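Local coordinates for phenolic acid decarboxylase (Sedimentibacter hydroxybenzoicus, PDB 7AE5), which catalyses the reversible, non-oxidative decarboxylation of 4-hydroxybenzoate and 3,4-dihydroxybenzoate with prenylated FMN, detoxifying phenolic compounds under anaerobic conditions, at residues 337-342 against 362-367; 405-410 against 455-460; 443-446 against 450-453. One frame throughout, in Å; residues are numbered along the deposited sequence. Where two conformers were deposited one is given.

Interaction 1: 337-342 against 362-367; sequences MPEVVA and GGYAKG
Tyr364 and Glu339 meet where a type I beta turn, Met337 to Val340, leads into strand 340-347, outermost within this chain in the mixed sheet of the C-terminal UbiD domain, opposite the first turn of helix 364-372. The tyrosine hydroxyl donates a hydrogen bond to the carboxylate, OH to Glu339 OE2, modelled at 2.4 Å; so short a value is doubtful in detail. The two side chains cross at about a right angle, with carboxylate and ring planes 68° apart. Met337 runs past the ring in the opposite sense: its CB lies 3.2 Å from Tyr364 OH. The extended remainder of that side chain carries its methyl to the helix, Met337 CE standing 3.4 Å from Gly367 O.

Further out, Glu339 is held by a second partner, since OE1 forms a salt bridge with Arg360. The ring reaches the turn because CG of Tyr364 stands anti to its own N (chi1 -177°), and Met379 of the second subunit packs on both Tyr364 and Met337. A leucine in place of Tyr364 would probably leave Glu339 OE2 without its hydroxyl mate and the methionine without the ring it slides along. Gly363 takes the N-cap position at a positive phi of 87°, where a side chain would press on the preceding carbonyl; its O accepts a bond from Lys366 N at 3.1 Å.

Interaction 2: 405-410 against 455-460; sequences TTRVHP and TQLLDP. With RB (rubidium ion), chain Q.
A rubidium site lies beside the C-terminal part of helix 397-407 in the C-terminal domain, and Arg407, which supplies one of its ligands, also sends its side chain across to Leu457 and Thr455 in the loop before helix 464-475. The backbone does the metal binding: Arg407 O is 2.5 Å from the rubidium ion. Water 1, the carbonyls of Asp441 and Thr443 and the carboxylate of Asp413 complete the shell.

Across the contact the evidence is van der Waals only. One methyl of the leucine meets the guanidinium end, Leu457 CD2 to Arg407 NH1 at 3.5 Å, as the two side chains slide past each other in opposite directions. The threonine hydroxyl stands further off, Thr455 OG1 to Arg407 NH1 being 4.1 Å, beyond a hydrogen bond. Arg407 was deposited in two conformers, so these contacts hold for one of them.

In that conformer two hydroxyls hold the group: bends at chi2 (-77°) and chi3 bring Arg407 NE within 3.2 Å of Thr406 OG1, the acceptor lying 19° out of the guanidinium plane, while NH2 probably bonds Thr444 OG1. Leu457 also packs on Trp402 and on Gly281 of the third subunit. Beside it, Gln456 NE2 donates in the carbonyl plane to a lone pair of Leu457 O at 3.0 Å.

Interaction 3: 443-446 against 450-453; sequences TTPV and PNPR. With RB (rubidium ion), chain Q.
Pro445 and Asn451 face each other where the chain after strand 434-441 bends back on itself, a surface loop without regular secondary structure. Their CA atoms, 5.9 Å apart, are the nearest pair between 443-446 and 450-453. The closer-packed part surrounds the Pro445 ring. Pro445 CB touches the backbone of the returning chain, 3.9 Å from Pro450 O, while Pro445 CD lies 4.0 Å from ND2 of Asn451. The ring and the amide side chain cross at about a right angle. With CG anti to the backbone N (chi1 -154°), the amide of Asn451 swings in over the proline, although its CB does not point there.

Thr444 contributes far less, about 10 Å² of buried surface against 58 Å² for Pro445. Thr444 CG2 is 4.1 Å from Asn451 ND2, whereas the hydroxyl turns away to bond the carboxylate of Asp389. One residue earlier, the carbonyl of Thr443 binds the rubidium ion, O to metal 2.5 Å, so the inner end of 443-446 is tied to a cation site. On the outer side, Pro450 is exposed and its CB points away from the contact; Pro431 of the second subunit packs on it. The third subunit meets the far end through Pro452 and Arg453.

No hydrogen bond spans the two segments: Asn451 ND2 to Pro445 O, at 3.8 Å, is too long for one. The amide oxygen instead accepts a weak bond from within its own segment, Arg453 N to Asn451 OD1 at 3.4 Å, which has the form of an Asx turn. Proline-rich chain, a weak local bond and purely van der Waals contacts suggest that this bend is probably held mainly by proline backbone stiffness and by its ties to the ion and neighbouring subunits, with little polar attraction across it.

Overall arrangement
From the N terminus, interaction 1 comes first and closes a short loop holding most of strand 340-347 and strand 352-357, joining the start of the former to helix 364-372. It ends before interaction 2 opens. That second contact spans 44 residues, including strands 414-421 and 434-441, and brings helix 397-407 to the loop before helix 464-475; interaction 3, a short local bend, falls wholly within this span. Interactions 2 and 3 share the rubidium ion and water 1, with centres about 9 Å apart. Interaction 3 also packs on interaction 1, through Ala365 against Thr443 and Gly362 against Val446, whereas interactions 1 and 2 do not touch.

Interaction 1: 337-342 against 362-367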
# COMPACT_ATOMS: atom_id res chain seq x y z
N MET C 337 7.69 22.37 -20.23
CA MET C 337 8.24 21.05 -20.52
C MET C 337 8.25 20.86 -22.02
O MET C 337 7.39 20.17 -22.59
CB MET C 337 7.43 19.96 -19.82
CG MET C 337 7.52 20.04 -18.32
SD MET C 337 6.20 19.16 -17.50
CE MET C 337 6.98 18.78 -15.94
N PRO C 338 9.23 21.45 -22.71
CA PRO C 338 9.30 21.30 -24.17
C PRO C 338 9.50 19.87 -24.63
O PRO C 338 9.37 19.60 -25.83
CB PRO C 338 10.49 22.19 -24.55
CG PRO C 338 11.34 22.20 -23.31
CD PRO C 338 10.34 22.27 -22.20
N GLU C 339 9.80 18.94 -23.72
CA GLU C 339 9.96 17.54 -24.08
C GLU C 339 8.64 16.85 -24.37
O GLU C 339 8.64 15.75 -24.94
CB GLU C 339 10.68 16.81 -22.95
CG GLU C 339 12.11 17.26 -22.78
CD GLU C 339 12.26 18.24 -21.63
OE1 GLU C 339 13.40 18.52 -21.23
OE2 GLU C 339 11.22 18.72 -21.13
N VAL C 340 7.51 17.46 -24.01
CA VAL C 340 6.22 16.86 -24.27
C VAL C 340 5.93 16.89 -25.76
O VAL C 340 6.04 17.95 -26.41
CB VAL C 340 5.12 17.56 -23.47
CG1 VAL C 340 3.75 17.12 -23.94
CG2 VAL C 340 5.29 17.28 -21.98
N VAL C 341 5.56 15.75 -26.32
CA VAL C 341 5.31 15.63 -27.75
C VAL C 341 3.84 15.81 -28.09
O VAL C 341 3.50 16.50 -29.05
CB VAL C 341 5.85 14.27 -28.25
CG1 VAL C 341 5.48 14.04 -29.70
CG2 VAL C 341 7.36 14.22 -28.09
N ALA C 342 2.94 15.21 -27.31
CA ALA C 342 1.51 15.30 -27.57
C ALA C 342 0.74 14.93 -26.31
O ALA C 342 1.23 14.19 -25.45
CB ALA C 342 1.10 14.38 -28.73
N GLY C 362 15.84 10.39 -15.38
CA GLY C 362 15.10 9.35 -14.68
C GLY C 362 13.95 9.86 -13.84
O GLY C 362 14.13 10.74 -12.99
N GLY C 363 12.76 9.32 -14.07
CA GLY C 363 11.57 9.72 -13.35
C GLY C 363 10.83 10.91 -13.92
O GLY C 363 9.79 11.30 -13.38
N TYR C 364 11.34 11.49 -15.02
CA TYR C 364 10.74 12.71 -15.57
C TYR C 364 9.30 12.49 -16.01
O TYR C 364 8.51 13.45 -16.04
CB TYR C 364 11.59 13.19 -16.75
CG TYR C 364 11.14 14.48 -17.40
CD1 TYR C 364 11.30 15.70 -16.75
CD2 TYR C 364 10.57 14.48 -18.67
CE1 TYR C 364 10.90 16.88 -17.35
CE2 TYR C 364 10.17 15.65 -19.27
CZ TYR C 364 10.33 16.85 -18.61
OH TYR C 364 9.93 18.02 -19.22
N ALA C 365 8.93 11.26 -16.36
CA ALA C 365 7.58 10.99 -16.83
C ALA C 365 6.53 11.24 -15.75
O ALA C 365 5.42 11.67 -16.06
CB ALA C 365 7.47 9.56 -17.35
N LYS C 366 6.87 10.97 -14.49
CA LYS C 366 5.94 11.29 -13.41
C LYS C 366 5.90 12.78 -13.14
O LYS C 366 4.86 13.31 -12.71
CB LYS C 366 6.30 10.51 -12.15
CG LYS C 366 6.19 9.01 -12.33
CD LYS C 366 5.88 8.30 -11.03
CE LYS C 366 5.62 6.82 -11.28
NZ LYS C 366 5.73 5.99 -10.04
N GLY C 367 7.01 13.48 -13.38
CA GLY C 367 6.98 14.93 -13.28
C GLY C 367 6.03 15.55 -14.28
O GLY C 367 5.31 16.50 -13.97

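Interaction 2: 405-410 against 455-460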
# COMPACT_ATOMS: atom_id res chain seq x y z
N THR C 405 2.18 -2.86 -21.68
CA THR C 405 2.55 -4.24 -21.41
C THR C 405 4.06 -4.47 -21.36
O THR C 405 4.48 -5.53 -20.89
CB THR C 405 1.93 -5.17 -22.47
OG1 THR C 405 2.40 -4.80 -23.77
CG2 THR C 405 0.41 -5.08 -22.43
N THR C 406 4.88 -3.52 -21.81
CA THR C 406 6.32 -3.74 -21.87
C THR C 406 7.17 -2.73 -21.09
O THR C 406 8.35 -3.00 -20.87
CB THR C 406 6.81 -3.77 -23.33
OG1 THR C 406 6.47 -2.54 -23.99
CG2 THR C 406 6.19 -4.94 -24.08
N ARG C 407 6.61 -1.59 -20.68
CA ARG C 407 7.36 -0.58 -19.94
C ARG C 407 6.77 -0.26 -18.57
O ARG C 407 7.31 0.60 -17.86
CB ARG C 407 7.44 0.73 -20.75
CG ARG C 407 7.67 0.54 -22.24
CD ARG C 407 9.11 0.19 -22.55
NE ARG C 407 9.20 -0.93 -23.47
CZ ARG C 407 10.15 -1.07 -24.39
NH1 ARG C 407 10.18 -2.11 -25.21
NH2 ARG C 407 11.10 -0.14 -24.49
N VAL C 408 5.68 -0.92 -18.18
CA VAL C 408 5.03 -0.69 -16.90
C VAL C 408 5.35 -1.86 -15.99
O VAL C 408 4.86 -2.98 -16.20
CB VAL C 408 3.51 -0.51 -17.05
CG1 VAL C 408 2.84 -0.53 -15.68
CG2 VAL C 408 3.21 0.79 -17.76
N HIS C 409 6.18 -1.61 -14.99
CA HIS C 409 6.31 -2.49 -13.84
C HIS C 409 5.32 -1.97 -12.81
O HIS C 409 5.57 -0.93 -12.19
CB HIS C 409 7.74 -2.49 -13.30
CG HIS C 409 8.00 -3.51 -12.24
ND1 HIS C 409 7.23 -3.62 -11.10
CD2 HIS C 409 8.97 -4.45 -12.13
CE1 HIS C 409 7.71 -4.59 -10.34
NE2 HIS C 409 8.77 -5.11 -10.94
N PRO C 410 4.17 -2.62 -12.63
CA PRO C 410 3.16 -2.08 -11.70
C PRO C 410 3.66 -1.92 -10.28
O PRO C 410 3.02 -1.22 -9.49
CB PRO C 410 2.02 -3.11 -11.78
CG PRO C 410 2.19 -3.73 -13.14
CD PRO C 410 3.68 -3.82 -13.34
N THR C 455 16.71 -3.11 -24.12
CA THR C 455 16.44 -3.70 -25.42
C THR C 455 16.59 -2.65 -26.51
O THR C 455 16.46 -1.44 -26.26
CB THR C 455 15.03 -4.31 -25.48
OG1 THR C 455 14.08 -3.39 -24.94
CG2 THR C 455 14.98 -5.61 -24.69
N GLN C 456 16.87 -3.12 -27.72
CA GLN C 456 16.95 -2.26 -28.89
C GLN C 456 15.67 -2.43 -29.70
O GLN C 456 15.40 -3.51 -30.23
CB GLN C 456 18.17 -2.60 -29.75
CG GLN C 456 18.20 -1.85 -31.07
CD GLN C 456 18.21 -0.35 -30.89
OE1 GLN C 456 19.11 0.21 -30.26
NE2 GLN C 456 17.20 0.32 -31.44
N LEU C 457 14.88 -1.36 -29.79
CA LEU C 457 13.60 -1.43 -30.47
C LEU C 457 13.79 -1.55 -31.98
O LEU C 457 14.80 -1.13 -32.55
CB LEU C 457 12.76 -0.21 -30.14
CG LEU C 457 12.25 -0.17 -28.70
CD1 LEU C 457 11.62 1.16 -28.41
CD2 LEU C 457 11.26 -1.30 -28.46
N LEU C 458 12.78 -2.12 -32.64
CA LEU C 458 12.78 -2.31 -34.09
C LEU C 458 12.41 -0.99 -34.74
O LEU C 458 11.26 -0.72 -35.09
CB LEU C 458 11.82 -3.43 -34.48
CG LEU C 458 12.18 -4.80 -33.91
CD1 LEU C 458 10.99 -5.74 -33.90
CD2 LEU C 458 13.32 -5.40 -34.71
N ASP C 459 13.43 -0.14 -34.90
CA ASP C 459 13.21 1.16 -35.53
C ASP C 459 12.74 0.97 -36.97
O ASP C 459 13.21 0.05 -37.66
CB ASP C 459 14.50 1.99 -35.49
CG ASP C 459 14.99 2.23 -34.07
OD1 ASP C 459 14.18 2.08 -33.13
OD2 ASP C 459 16.18 2.58 -33.90
N PRO C 460 11.82 1.80 -37.45
CA PRO C 460 11.22 1.56 -38.75
C PRO C 460 12.27 1.63 -39.85
O PRO C 460 13.27 2.35 -39.72
CB PRO C 460 10.18 2.68 -38.89
CG PRO C 460 10.56 3.70 -37.86
CD PRO C 460 11.18 2.93 -36.75
RB RB Q . 8.18 2.70 -16.94
O HOH W 1 9.86 4.23 -16.02

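Interaction 3: 443-446 against 450-453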
# COMPACT_ATOMS: atom_id res chain seq x y z
N THR C 443 6.85 4.63 -19.64
CA THR C 443 8.04 5.03 -20.38
C THR C 443 9.23 4.13 -20.05
O THR C 443 9.27 3.44 -19.01
CB THR C 443 8.41 6.49 -20.09
OG1 THR C 443 8.88 6.62 -18.74
CG2 THR C 443 7.21 7.40 -20.31
N THR C 444 10.18 4.14 -20.98
CA THR C 444 11.44 3.41 -20.86
C THR C 444 12.35 4.11 -19.86
O THR C 444 12.53 5.33 -19.95
CB THR C 444 12.13 3.32 -22.22
OG1 THR C 444 11.23 2.76 -23.19
CG2 THR C 444 13.38 2.47 -22.14
N PRO C 445 12.94 3.39 -18.91
CA PRO C 445 13.84 4.04 -17.95
C PRO C 445 15.03 4.69 -18.64
O PRO C 445 15.61 4.14 -19.57
CB PRO C 445 14.28 2.89 -17.04
CG PRO C 445 13.21 1.85 -17.19
CD PRO C 445 12.72 1.97 -18.60
N VAL C 446 15.38 5.88 -18.17
CA VAL C 446 16.60 6.56 -18.58
C VAL C 446 17.42 6.82 -17.32
O VAL C 446 16.87 6.85 -16.21
CB VAL C 446 16.31 7.86 -19.36
CG1 VAL C 446 15.28 7.61 -20.45
CG2 VAL C 446 15.84 8.95 -18.43
N PRO C 450 17.68 2.55 -13.04
CA PRO C 450 18.26 1.32 -13.58
C PRO C 450 17.30 0.64 -14.54
O PRO C 450 16.08 0.66 -14.35
CB PRO C 450 18.51 0.46 -12.34
CG PRO C 450 18.39 1.39 -11.17
CD PRO C 450 17.44 2.46 -11.59
N ASN C 451 17.86 0.05 -15.60
CA ASN C 451 17.06 -0.69 -16.56
C ASN C 451 17.26 -2.18 -16.34
O ASN C 451 18.39 -2.67 -16.45
CB ASN C 451 17.43 -0.32 -17.99
CG ASN C 451 16.29 -0.53 -18.96
OD1 ASN C 451 15.55 -1.51 -18.87
ND2 ASN C 451 16.13 0.40 -19.90
N PRO C 452 16.21 -2.94 -16.00
CA PRO C 452 16.39 -4.37 -15.74
C PRO C 452 16.78 -5.18 -16.97
O PRO C 452 17.40 -6.24 -16.82
CB PRO C 452 15.02 -4.81 -15.19
CG PRO C 452 14.06 -3.82 -15.77
CD PRO C 452 14.80 -2.52 -15.85
N ARG C 453 16.43 -4.71 -18.17
CA ARG C 453 16.86 -5.37 -19.40
C ARG C 453 16.73 -4.36 -20.53
O ARG C 453 15.64 -4.14 -21.05
CB ARG C 453 16.04 -6.62 -19.68
CG ARG C 453 16.59 -7.46 -20.83
CD ARG C 453 16.02 -8.87 -20.83
NE ARG C 453 14.64 -8.90 -21.29
CZ ARG C 453 14.27 -8.95 -22.57
NH1 ARG C 453 15.17 -8.97 -23.54
NH2 ARG C 453 12.98 -8.97 -22.87
RB RB Q . 8.18 2.70 -16.94
O HOH W 1 9.86 4.23 -16.02